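Local coordinates for VipE (Legionella pneumophila subsp. pneumophila str. Philadelphia 1, PDB 4QN8), which is an effector protein of unknown molecular function, probably delivered into host cells, of which this chain is the helical N-terminal part, at residues 106-109 with 110-114. Sequence-based numbering, arbitrary orientation.
Sequences AFLA and FEMAH
Phe110 begins the second half of this stretch of helix by donating its N-H to Ala106 O, N to O 2.9 Å, the i to i+4 bond expected inside helix 103-114. With CG anti to the backbone N (chi1 -177°), its ring swings away from 106-109. One face of that ring takes His114 CD2, 3.6 Å above the plane and over its centre, while Phe153 of helix 135-154 meets Phe110 edge-to-face. Glu111 N follows with the straightest bond of the four, 163° at the hydrogen, to Phe107 O at 3.0 Å. Its extended side chain carries the carboxylate to two histidines, OE2 bonding His79 ND1 and OE1 bonding His122 NE2. Met112, a selenomethionine introduced in place of methionine, bonds through N to Leu108 O (2.8 Å). In the conformer described SE stands 3.9 Å from Leu108 CG, the two side chains crossing at a slant. Ala113 N reaches Ala109 O at 2.9 Å, but less straight, at 133°, near the C-terminal end of the helix. Chemically, four consecutive i to i+4 bonds satisfy the carbonyls of 106-109 and the N-H groups of 110-113, so the apolar side chains can pack against helices 58-69, 75-88 and 135-154; the buried Glu111 carboxylate has both oxygens bonded, and charge on either histidine would probably help stabilise it as an anion.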
ATOM      1  N   ALA A 106      -1.143   1.137   1.149  1.00 15.78           N
ATOM      2  CA  ALA A 106      -0.574   2.146   0.259  1.00 13.33           C
ATOM      3  C   ALA A 106      -1.164   2.119  -1.150  1.00 16.23           C
ATOM      4  O   ALA A 106      -1.400   3.170  -1.741  1.00 15.43           O
ATOM      5  CB  ALA A 106       0.935   2.054   0.205  1.00 12.06           C
ATOM      6  N   PHE A 107      -1.391   0.927  -1.694  1.00 14.96           N
ATOM      7  CA  PHE A 107      -2.019   0.816  -3.006  1.00 18.96           C
ATOM      8  C   PHE A 107      -3.432   1.397  -2.974  1.00 15.64           C
ATOM      9  O   PHE A 107      -3.835   2.117  -3.901  1.00 15.08           O
ATOM     10  CB  PHE A 107      -2.059  -0.645  -3.455  1.00 16.45           C
ATOM     11  CG  PHE A 107      -1.032  -0.982  -4.493  1.00 16.65           C
ATOM     12  CD1 PHE A 107       0.318  -0.988  -4.183  1.00 18.03           C
ATOM     13  CD2 PHE A 107      -1.423  -1.296  -5.778  1.00 17.99           C
ATOM     14  CE1 PHE A 107       1.264  -1.290  -5.141  1.00 20.41           C
ATOM     15  CE2 PHE A 107      -0.480  -1.605  -6.747  1.00 23.77           C
ATOM     16  CZ  PHE A 107       0.870  -1.592  -6.422  1.00 21.12           C
ATOM     17  N   LEU A 108      -4.182   1.095  -1.919  1.00 15.02           N
ATOM     18  CA  LEU A 108      -5.539   1.640  -1.788  1.00 16.85           C
ATOM     19  C   LEU A 108      -5.503   3.165  -1.709  1.00 18.08           C
ATOM     20  O   LEU A 108      -6.290   3.850  -2.370  1.00 16.05           O
ATOM     21  CB  LEU A 108      -6.254   1.053  -0.558  1.00 17.70           C
ATOM     22  CG  LEU A 108      -7.657   1.565  -0.197  1.00 15.05           C
ATOM     23  CD1 LEU A 108      -8.632   1.370  -1.345  1.00 16.41           C
ATOM     24  CD2 LEU A 108      -8.173   0.812   1.030  1.00 13.87           C
ATOM     25  N   ALA A 109      -4.589   3.694  -0.897  1.00 15.05           N
ATOM     26  CA  ALA A 109      -4.417   5.145  -0.772  1.00 18.55           C
ATOM     27  C   ALA A 109      -4.035   5.804  -2.097  1.00 17.91           C
ATOM     28  O   ALA A 109      -4.465   6.919  -2.388  1.00 15.38           O
ATOM     29  CB  ALA A 109      -3.384   5.473   0.292  1.00 19.26           C
ATOM     30  N   PHE A 110      -3.216   5.128  -2.887  1.00 15.31           N
ATOM     31  CA  PHE A 110      -2.777   5.691  -4.156  1.00 14.08           C
ATOM     32  C   PHE A 110      -3.955   5.730  -5.113  1.00 14.05           C
ATOM     33  O   PHE A 110      -4.158   6.711  -5.845  1.00 14.91           O
ATOM     34  CB  PHE A 110      -1.655   4.834  -4.727  1.00 14.61           C
ATOM     35  CG  PHE A 110      -1.077   5.360  -6.001  1.00 14.00           C
ATOM     36  CD1 PHE A 110      -0.059   6.305  -5.976  1.00 16.45           C
ATOM     37  CD2 PHE A 110      -1.544   4.906  -7.222  1.00 13.34           C
ATOM     38  CE1 PHE A 110       0.490   6.784  -7.158  1.00 16.13           C
ATOM     39  CE2 PHE A 110      -0.994   5.375  -8.413  1.00 17.06           C
ATOM     40  CZ  PHE A 110       0.024   6.318  -8.378  1.00 16.78           C
ATOM     41  N   GLU A 111      -4.736   4.658  -5.117  1.00 14.10           N
ATOM     42  CA  GLU A 111      -5.919   4.642  -5.959  1.00 14.90           C
ATOM     43  C   GLU A 111      -6.918   5.690  -5.496  1.00 15.65           C
ATOM     44  O   GLU A 111      -7.585   6.318  -6.329  1.00 18.80           O
ATOM     45  CB  GLU A 111      -6.575   3.251  -6.041  1.00 14.80           C
ATOM     46  CG  GLU A 111      -7.564   3.165  -7.216  1.00 16.70           C
ATOM     47  CD  GLU A 111      -8.340   1.861  -7.256  1.00 17.31           C
ATOM     48  OE1 GLU A 111      -7.946   0.906  -6.546  1.00 19.99           O
ATOM     49  OE2 GLU A 111      -9.335   1.780  -8.022  1.00 18.14           O
HETATM   50  N   MSE A 112      -7.044   5.905  -4.185  1.00 14.13           N
HETATM   51  CA  MSE A 112      -7.974   6.927  -3.722  0.52 19.78           C
HETATM   52  C   MSE A 112      -7.478   8.330  -4.044  1.00 18.73           C
HETATM   53  O   MSE A 112      -8.284   9.262  -4.221  1.00 21.61           O
HETATM   54  CB  MSE A 112      -8.244   6.783  -2.228  0.52 19.90           C
HETATM   55  CG  MSE A 112      -8.931   5.479  -1.896  0.52 14.47           C
HETATM   56 SE   MSE A 112      -9.013   5.210   0.010  0.52 23.88          SE
HETATM   57  CE  MSE A 112     -10.437   6.461   0.440  0.52 25.09           C
ATOM     58  N   ALA A 113      -6.164   8.485  -4.142  1.00 13.90           N
ATOM     59  CA  ALA A 113      -5.604   9.805  -4.413  1.00 15.39           C
ATOM     60  C   ALA A 113      -5.894  10.235  -5.839  1.00 17.52           C
ATOM     61  O   ALA A 113      -6.121  11.419  -6.115  1.00 20.30           O
ATOM     62  CB  ALA A 113      -4.114   9.803  -4.164  1.00 16.88           C
ATOM     63  N   HIS A 114      -5.892   9.273  -6.751  1.00 14.97           N
ATOM     64  CA  HIS A 114      -5.909   9.623  -8.170  1.00 15.88           C
ATOM     65  C   HIS A 114      -7.177   9.182  -8.866  1.00 18.94           C
ATOM     66  O   HIS A 114      -7.612   9.807  -9.829  1.00 18.10           O
ATOM     67  CB  HIS A 114      -4.670   9.047  -8.868  1.00 15.81           C
ATOM     68  CG  HIS A 114      -3.385   9.576  -8.315  1.00 16.38           C
ATOM     69  ND1 HIS A 114      -3.037  10.903  -8.394  1.00 17.00           N
ATOM     70  CD2 HIS A 114      -2.375   8.964  -7.642  1.00 15.29           C
ATOM     71  CE1 HIS A 114      -1.868  11.093  -7.798  1.00 20.44           C
ATOM     72  NE2 HIS A 114      -1.450   9.927  -7.338  1.00 15.65           N
TER